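Local coordinates for protein ribose-phosphate pyrophosphokinase (Thermus thermophilus, PDB 7PN0) that catalyses the transfer of the diphosphoryl group of ATP to ribose 5-phosphate, giving phosphoribosyl pyrophosphate (PRPP), at residues His65-Glu68 with Leu69-Val73; Ser105-Ala108 with Arg109-Asp113; Ser10-Pro13 with Leu14-Ile18; Gln56-Val59 with Pro60-Asp64. All coordinates share one frame; numbering follows the deposited sequence.

Contact 1 of 4, residues His65-Glu68 with Leu69-Val73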
# COMPACT_ATOMS: atom_id res chain seq x y z
N HIS A 65 -18.27 19.15 -4.66
CA HIS A 65 -18.65 18.51 -3.38
C HIS A 65 -17.75 17.28 -3.13
O HIS A 65 -17.38 17.05 -1.97
CB HIS A 65 -20.12 18.16 -3.40
CG HIS A 65 -21.00 19.36 -3.32
ND1 HIS A 65 -20.64 20.51 -2.63
CD2 HIS A 65 -22.26 19.56 -3.76
CE1 HIS A 65 -21.66 21.37 -2.66
NE2 HIS A 65 -22.61 20.85 -3.41
N LEU A 66 -17.44 16.51 -4.17
CA LEU A 66 -16.49 15.36 -4.06
C LEU A 66 -15.14 15.89 -3.58
O LEU A 66 -14.60 15.34 -2.62
CB LEU A 66 -16.33 14.67 -5.43
CG LEU A 66 -15.22 13.62 -5.50
CD1 LEU A 66 -15.36 12.60 -4.39
CD2 LEU A 66 -15.18 12.96 -6.89
N MET A 67 -14.60 16.92 -4.23
CA MET A 67 -13.25 17.43 -3.87
C MET A 67 -13.30 18.02 -2.45
O MET A 67 -12.37 17.78 -1.68
CB MET A 67 -12.80 18.52 -4.86
CG MET A 67 -11.42 19.04 -4.55
SD MET A 67 -10.26 17.64 -4.55
CE MET A 67 -8.70 18.50 -4.59
N GLU A 68 -14.33 18.81 -2.11
CA GLU A 68 -14.48 19.35 -0.74
C GLU A 68 -14.42 18.20 0.27
O GLU A 68 -13.75 18.35 1.32
CB GLU A 68 -15.75 20.19 -0.60
CG GLU A 68 -15.90 20.79 0.79
CD GLU A 68 -17.22 21.48 1.06
OE1 GLU A 68 -18.22 21.14 0.40
OE2 GLU A 68 -17.24 22.37 1.92
N LEU A 69 -15.15 17.11 0.03
CA LEU A 69 -15.16 15.94 0.94
C LEU A 69 -13.73 15.36 1.03
O LEU A 69 -13.27 15.11 2.20
CB LEU A 69 -16.15 14.87 0.44
CG LEU A 69 -16.26 13.57 1.27
CD1 LEU A 69 -16.59 13.81 2.73
CD2 LEU A 69 -17.29 12.65 0.65
N LEU A 70 -13.09 15.07 -0.10
CA LEU A 70 -11.70 14.52 -0.12
C LEU A 70 -10.78 15.43 0.71
O LEU A 70 -10.00 14.94 1.57
CB LEU A 70 -11.25 14.39 -1.56
CG LEU A 70 -11.98 13.35 -2.40
CD1 LEU A 70 -11.45 13.32 -3.81
CD2 LEU A 70 -11.86 11.97 -1.76
N MET A 71 -10.85 16.75 0.47
CA MET A 71 -10.00 17.74 1.18
C MET A 71 -10.35 17.82 2.68
O MET A 71 -9.44 17.89 3.50
CB MET A 71 -10.17 19.11 0.53
CG MET A 71 -9.57 19.20 -0.78
SD MET A 71 -9.88 20.80 -1.54
CE MET A 71 -8.87 21.84 -0.51
N MET A 72 -11.63 17.72 3.07
CA MET A 72 -12.01 17.75 4.52
C MET A 72 -11.55 16.47 5.22
O MET A 72 -11.07 16.54 6.35
CB MET A 72 -13.51 17.95 4.67
CG MET A 72 -13.93 19.34 4.32
SD MET A 72 -15.68 19.62 4.63
CE MET A 72 -15.64 19.66 6.41
N VAL A 73 -11.60 15.32 4.54
CA VAL A 73 -11.11 14.04 5.10
C VAL A 73 -9.60 14.13 5.26
O VAL A 73 -9.05 13.83 6.40
CB VAL A 73 -11.52 12.89 4.17
CG1 VAL A 73 -10.67 11.67 4.44
CG2 VAL A 73 -13.00 12.60 4.32

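Contact 2 of 4, residues Ser105-Ala108 with Arg109-Asp113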
# COMPACT_ATOMS: atom_id res chain seq x y z
N SER A 105 -14.68 4.32 -16.93
CA SER A 105 -14.35 4.24 -15.49
C SER A 105 -15.52 3.61 -14.75
O SER A 105 -16.68 4.00 -14.99
CB SER A 105 -14.03 5.63 -14.94
OG SER A 105 -13.76 5.54 -13.54
N ILE A 106 -15.24 2.66 -13.87
CA ILE A 106 -16.24 2.18 -12.87
C ILE A 106 -16.15 3.17 -11.72
O ILE A 106 -15.34 2.95 -10.77
CB ILE A 106 -15.98 0.73 -12.47
CG1 ILE A 106 -15.90 -0.21 -13.68
CG2 ILE A 106 -17.03 0.29 -11.47
CD1 ILE A 106 -15.50 -1.62 -13.33
N THR A 107 -16.72 4.34 -11.95
CA THR A 107 -16.45 5.54 -11.12
C THR A 107 -16.79 5.33 -9.64
O THR A 107 -16.10 5.94 -8.83
CB THR A 107 -17.14 6.77 -11.69
OG1 THR A 107 -17.12 6.63 -13.10
CG2 THR A 107 -16.40 7.99 -11.23
N ALA A 108 -17.75 4.47 -9.27
CA ALA A 108 -18.06 4.18 -7.85
C ALA A 108 -16.83 3.57 -7.18
O ALA A 108 -16.50 3.97 -6.07
CB ALA A 108 -19.26 3.28 -7.77
N ARG A 109 -16.09 2.71 -7.90
CA ARG A 109 -14.89 2.08 -7.31
C ARG A 109 -13.77 3.11 -7.25
O ARG A 109 -13.05 3.19 -6.24
CB ARG A 109 -14.51 0.83 -8.11
CG ARG A 109 -13.11 0.31 -7.81
CD ARG A 109 -12.98 -0.16 -6.39
NE ARG A 109 -11.61 -0.44 -6.04
CZ ARG A 109 -11.06 -1.64 -5.92
NH1 ARG A 109 -9.79 -1.76 -5.55
NH2 ARG A 109 -11.78 -2.72 -6.14
N LEU A 110 -13.61 3.89 -8.30
CA LEU A 110 -12.54 4.91 -8.31
C LEU A 110 -12.76 5.83 -7.11
O LEU A 110 -11.77 6.14 -6.38
CB LEU A 110 -12.58 5.73 -9.60
CG LEU A 110 -11.71 6.96 -9.57
CD1 LEU A 110 -10.26 6.59 -9.47
CD2 LEU A 110 -11.98 7.83 -10.81
N ILE A 111 -13.99 6.26 -6.89
CA ILE A 111 -14.24 7.22 -5.78
C ILE A 111 -13.98 6.52 -4.43
O ILE A 111 -13.47 7.16 -3.50
CB ILE A 111 -15.63 7.86 -5.91
CG1 ILE A 111 -15.69 8.83 -7.09
CG2 ILE A 111 -15.95 8.57 -4.63
CD1 ILE A 111 -17.09 9.25 -7.45
N ALA A 112 -14.35 5.25 -4.29
CA ALA A 112 -14.02 4.53 -3.05
C ALA A 112 -12.52 4.63 -2.79
O ALA A 112 -12.10 4.88 -1.62
CB ALA A 112 -14.52 3.12 -3.11
N ASP A 113 -11.70 4.32 -3.80
CA ASP A 113 -10.22 4.36 -3.70
C ASP A 113 -9.77 5.78 -3.37
O ASP A 113 -8.89 5.93 -2.50
CB ASP A 113 -9.60 3.75 -4.94
CG ASP A 113 -9.75 2.23 -5.00
OD1 ASP A 113 -9.75 1.59 -3.93
OD2 ASP A 113 -9.88 1.71 -6.08

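Contact 3 of 4, residues Ser10-Pro13 with Leu14-Ile18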
# COMPACT_ATOMS: atom_id res chain seq x y z
N SER A 10 -22.74 20.78 0.52
CA SER A 10 -23.83 20.05 -0.18
C SER A 10 -25.14 20.07 0.63
O SER A 10 -26.19 20.26 0.01
CB SER A 10 -23.41 18.63 -0.52
OG SER A 10 -23.26 17.85 0.68
N ASN A 11 -25.13 19.75 1.92
CA ASN A 11 -26.37 19.53 2.70
C ASN A 11 -26.16 19.95 4.16
O ASN A 11 -26.29 19.14 5.09
CB ASN A 11 -26.86 18.10 2.52
CG ASN A 11 -28.33 17.98 2.85
OD1 ASN A 11 -28.93 18.91 3.40
ND2 ASN A 11 -28.92 16.84 2.53
N ARG A 12 -25.80 21.21 4.35
CA ARG A 12 -25.53 21.74 5.70
C ARG A 12 -26.79 21.60 6.57
O ARG A 12 -26.70 21.21 7.71
CB ARG A 12 -25.07 23.19 5.60
CG ARG A 12 -24.65 23.78 6.93
CD ARG A 12 -24.19 25.20 6.76
NE ARG A 12 -24.07 25.87 8.05
CZ ARG A 12 -23.03 25.76 8.87
NH1 ARG A 12 -21.99 24.99 8.55
NH2 ARG A 12 -23.02 26.43 10.01
N PRO A 13 -28.01 21.81 6.05
CA PRO A 13 -29.22 21.60 6.86
C PRO A 13 -29.36 20.17 7.41
O PRO A 13 -29.73 20.02 8.59
CB PRO A 13 -30.34 21.96 5.88
CG PRO A 13 -29.68 22.97 4.98
CD PRO A 13 -28.33 22.33 4.71
N LEU A 14 -29.05 19.14 6.61
CA LEU A 14 -29.06 17.75 7.12
C LEU A 14 -27.97 17.60 8.18
O LEU A 14 -28.26 16.99 9.21
CB LEU A 14 -28.86 16.73 6.00
CG LEU A 14 -28.83 15.28 6.44
CD1 LEU A 14 -30.17 14.85 7.00
CD2 LEU A 14 -28.47 14.39 5.25
N ALA A 15 -26.76 18.09 7.91
CA ALA A 15 -25.63 17.96 8.86
C ALA A 15 -26.02 18.62 10.19
O ALA A 15 -25.76 18.06 11.26
CB ALA A 15 -24.38 18.56 8.32
N GLN A 16 -26.61 19.80 10.10
CA GLN A 16 -27.05 20.59 11.27
C GLN A 16 -28.10 19.79 12.04
O GLN A 16 -28.00 19.73 13.27
CB GLN A 16 -27.56 21.95 10.79
CG GLN A 16 -27.90 22.89 11.93
CD GLN A 16 -26.65 23.35 12.65
OE1 GLN A 16 -25.78 24.00 12.06
NE2 GLN A 16 -26.56 23.01 13.92
N ALA A 17 -29.04 19.16 11.35
CA ALA A 17 -30.14 18.41 12.01
C ALA A 17 -29.56 17.15 12.69
O ALA A 17 -29.99 16.79 13.79
CB ALA A 17 -31.23 18.10 11.00
N ILE A 18 -28.60 16.49 12.03
CA ILE A 18 -27.89 15.34 12.63
C ILE A 18 -27.20 15.78 13.93
O ILE A 18 -27.39 15.09 14.95
CB ILE A 18 -26.90 14.73 11.62
CG1 ILE A 18 -27.64 14.09 10.44
CG2 ILE A 18 -26.02 13.76 12.37
CD1 ILE A 18 -26.77 13.72 9.25

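Contact 4 of 4, residues Gln56-Val59 with Pro60-Asp64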
# COMPACT_ATOMS: atom_id res chain seq x y z
N GLN A 56 -21.43 14.90 3.53
CA GLN A 56 -21.47 15.45 2.15
C GLN A 56 -22.27 14.53 1.26
O GLN A 56 -21.95 13.33 1.21
CB GLN A 56 -20.06 15.62 1.60
CG GLN A 56 -20.04 16.38 0.28
CD GLN A 56 -19.95 17.86 0.51
OE1 GLN A 56 -20.82 18.48 1.14
NE2 GLN A 56 -18.88 18.45 0.04
N SER A 57 -23.29 15.07 0.57
CA SER A 57 -24.05 14.33 -0.47
C SER A 57 -23.52 14.75 -1.84
O SER A 57 -23.04 15.89 -2.00
CB SER A 57 -25.54 14.52 -0.34
OG SER A 57 -26.02 13.75 0.73
N PHE A 58 -23.63 13.84 -2.82
CA PHE A 58 -23.15 14.04 -4.20
C PHE A 58 -24.26 14.70 -5.01
O PHE A 58 -24.86 14.05 -5.87
CB PHE A 58 -22.73 12.70 -4.80
CG PHE A 58 -21.38 12.24 -4.36
CD1 PHE A 58 -21.11 11.94 -3.04
CD2 PHE A 58 -20.34 12.16 -5.27
CE1 PHE A 58 -19.84 11.59 -2.62
CE2 PHE A 58 -19.07 11.76 -4.85
CZ PHE A 58 -18.85 11.42 -3.53
N VAL A 59 -24.51 15.98 -4.73
CA VAL A 59 -25.51 16.83 -5.43
C VAL A 59 -24.79 17.98 -6.12
O VAL A 59 -23.63 18.29 -5.82
CB VAL A 59 -26.57 17.35 -4.44
CG1 VAL A 59 -27.37 16.22 -3.80
CG2 VAL A 59 -25.94 18.19 -3.35
N PRO A 60 -25.43 18.62 -7.13
CA PRO A 60 -24.74 19.65 -7.90
C PRO A 60 -24.37 20.82 -7.01
O PRO A 60 -25.17 21.19 -6.18
CB PRO A 60 -25.72 20.02 -9.03
CG PRO A 60 -26.62 18.80 -9.14
CD PRO A 60 -26.72 18.23 -7.74
N PRO A 61 -23.16 21.43 -7.15
CA PRO A 61 -22.10 20.97 -8.07
C PRO A 61 -21.32 19.74 -7.54
O PRO A 61 -20.70 19.80 -6.49
CB PRO A 61 -21.17 22.19 -8.16
CG PRO A 61 -21.32 22.84 -6.80
CD PRO A 61 -22.80 22.68 -6.48
N VAL A 62 -21.45 18.62 -8.22
CA VAL A 62 -21.02 17.30 -7.69
C VAL A 62 -19.49 17.24 -7.52
O VAL A 62 -19.03 16.83 -6.44
CB VAL A 62 -21.55 16.15 -8.55
CG1 VAL A 62 -21.00 14.81 -8.11
CG2 VAL A 62 -23.07 16.10 -8.53
N GLN A 63 -18.73 17.70 -8.48
CA GLN A 63 -17.26 17.51 -8.41
C GLN A 63 -16.68 18.44 -7.36
O GLN A 63 -15.72 18.06 -6.69
CB GLN A 63 -16.65 17.67 -9.79
CG GLN A 63 -16.63 16.38 -10.60
CD GLN A 63 -18.02 15.89 -10.89
OE1 GLN A 63 -18.74 16.44 -11.73
NE2 GLN A 63 -18.43 14.85 -10.20
N ASP A 64 -17.23 19.63 -7.18
CA ASP A 64 -16.80 20.51 -6.09
C ASP A 64 -17.13 19.83 -4.77
O ASP A 64 -16.33 19.92 -3.84
CB ASP A 64 -17.43 21.90 -6.15
CG ASP A 64 -16.91 22.87 -7.19
OD1 ASP A 64 -15.76 22.70 -7.67
OD2 ASP A 64 -17.67 23.84 -7.50

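Contact 1 of 4, residues His65-Glu68 with Leu69-Val73
The carboxylate of Glu68 is the flat group that touches across this turn. Met72 SD lies 4.2 Å from Glu68 OE2, well out of the carboxylate plane. Both oxygens are bonded from outside the segments: OE2 by Thr31, OE1 by the backbone N of Gln9 and NE2 of Gln56. These bonds probably fix the rotation of the group. The Glu68 chain is extended. It runs alongside Met72, both pointing the same way, and Glu68 CG meets Met72 SD at 4.0 Å. All of this lies within helix 62-78, which connects the parallel strands 51-55 and 83-88 as a beta-alpha-beta crossover. Four i to i+4 backbone bonds join the two segments. The straightest runs from Leu70 N to Leu66 O, 3.0 Å long and 172° at the hydrogen. On another side of the helix Leu66 and Leu70 cross obliquely, with Leu66 CD1 4.0 Å from Leu70 CG. Leu70 CG sits beside its own backbone N (chi1 -68°), which brings it to 3.3 Å from Leu66 O. Met67 bends at its second torsion and lays its thioether across Met71. Met67 CG is 3.8 Å from Met71 SD, and Met67 CE is 4.0 Å from Met71 CG. Here the second subunit closes in: its Gln63 packs on Met67 and its Thr107 on Met71.

Contact 2 of 4, residues Ser105-Ala108 with Arg109-Asp113
This contact is the N-terminal turn of helix 107-118, close to an ADP pocket. The side chain of Thr107 is about 6 Å from bound ADP and touches Tyr93, a residue of that pocket. Ile106 is the N-cap and also the centre of an inverse gamma turn, closed by a weak 3.1 Å bond from Thr107 N to Ser105 O. Ile106 O takes two donors. Leu110 N meets Ile106 O in the carbonyl plane at 3.2 Å; Arg109 N stands 3.0 Å from Ile106 O, above that plane. Thr107 and Ile111 pack through their methyls, with Thr107 CG2 4.0 Å from Ile111 CD1. Thr107 CG2 lies anti to the backbone N, and Ile111 CG1 swings back to 3.4 Å from Thr107 O. Ser105 OG touches Leu110 CD2 at 4.0 Å, but its hydrogen bond goes to Asp74 of the second subunit. One turn further on, Arg109 NE reaches Asp113 OD2 at 2.8 Å in a salt bridge, with a nearly straight N-H (164°). The carboxylate carbon lies at the guanidinium edge. Arg109 NH2 bonds Gly135 O of the third subunit and comes close to that subunit's own Arg109. Asp113 therefore probably offsets some of the positive charge gathered at this interface.

Contact 3 of 4, residues Ser10-Pro13 with Leu14-Ile18
Asn11 and Leu14 form the tight part of this contact, at the start of helix 12-21. Asn11 is the N-cap, and its OD1 accepts from Leu14 N at 3.2 Å. The donor stands well above the amide plane, 59° out of it, so the bond does not follow a lone pair. The amide thus lies close against the leucine: Asn11 CG is 3.4 Å from Leu14 CB, and Asn11 ND2 is 3.7 Å from Leu14 CD2. Asn11 CG is anti to the backbone N (chi1 -159°), which turns the amide back over the first helical turn. ND2 donates to Asp271 O, so both ends of the amide are held. Asn11 O also takes Ala15 N at 3.0 Å. The other side is looser and meets solvent. Arg12 and Pro13 are exposed, and Arg12 runs outward as an extended chain. Gln16 OE1 lies over one face of its guanidinium, but the nearest approach, to Arg12 NH2, is 4.2 Å. Their backbones are joined by a bond from Gln16 N to Arg12 O, 2.8 Å. Leu14 and Ala17 rest on Ala287 of helix 287-299, and Ala15 touches Ser7 at the end of strand 3-7.

Contact 4 of 4, residues Gln56-Val59 with Pro60-Asp64
Phe58 holds CG anti to its carbonyl carbon (chi1 -80°), and Val62 holds CG1 anti to its backbone N (chi1 174°). These torsions bring Phe58 CD2 and Val62 CG1 to 3.9 Å, with the two side chains crossing at about a right angle. The contact spans the loop between strand 51-55 and helix 62-78, the first connection of a beta-alpha-beta unit in this PRTase-like domain. Phe58 is the centre of an inverse gamma turn, with a weak 3.1 Å bond from Val59 N to Ser57 O. Its ring also meets Phe91 edge-to-face and touches Ser92 and Tyr93, two residues of the ADP pocket. No hydrogen bond joins the two segments. Val59 O is met by the CA-H of Val62, with Val62 CA 3.4 Å away. Val62 N is 3.3 Å from Val59 O, but at a poor angle, and bonds instead to Asp37 OD2 of the second subunit. Pro61, the N-cap, follows a cis peptide bond that reverses the chain. Val62 CG2 returns to 3.5 Å from Val59 C. The Pro60 ring puts its CD 3.4 Å from Val59 CB, a distance largely dictated by the peptide linkage before a proline.

Along the chain the contacts come in the order 3, 4, 1, 2. Each closes one local turn; none nests within or crosses another. Contact 3 starts the helix after strand 3-7. Contact 4 turns the chain from strand 51-55 into helix 62-78, and contact 1 continues that helix. Ser10 of contact 3 bonds Gln56 and Ser57 of contact 4. Gln56 in turn bonds the carbonyl of His65 in contact 1. Contact 2 starts the next crossover helix, 107-118. Its Ile111 packs on Phe58 of contact 4 and Leu66 of contact 1. Contacts 1, 2 and 4 also meet the second subunit, whereas contact 3 touches no other chain.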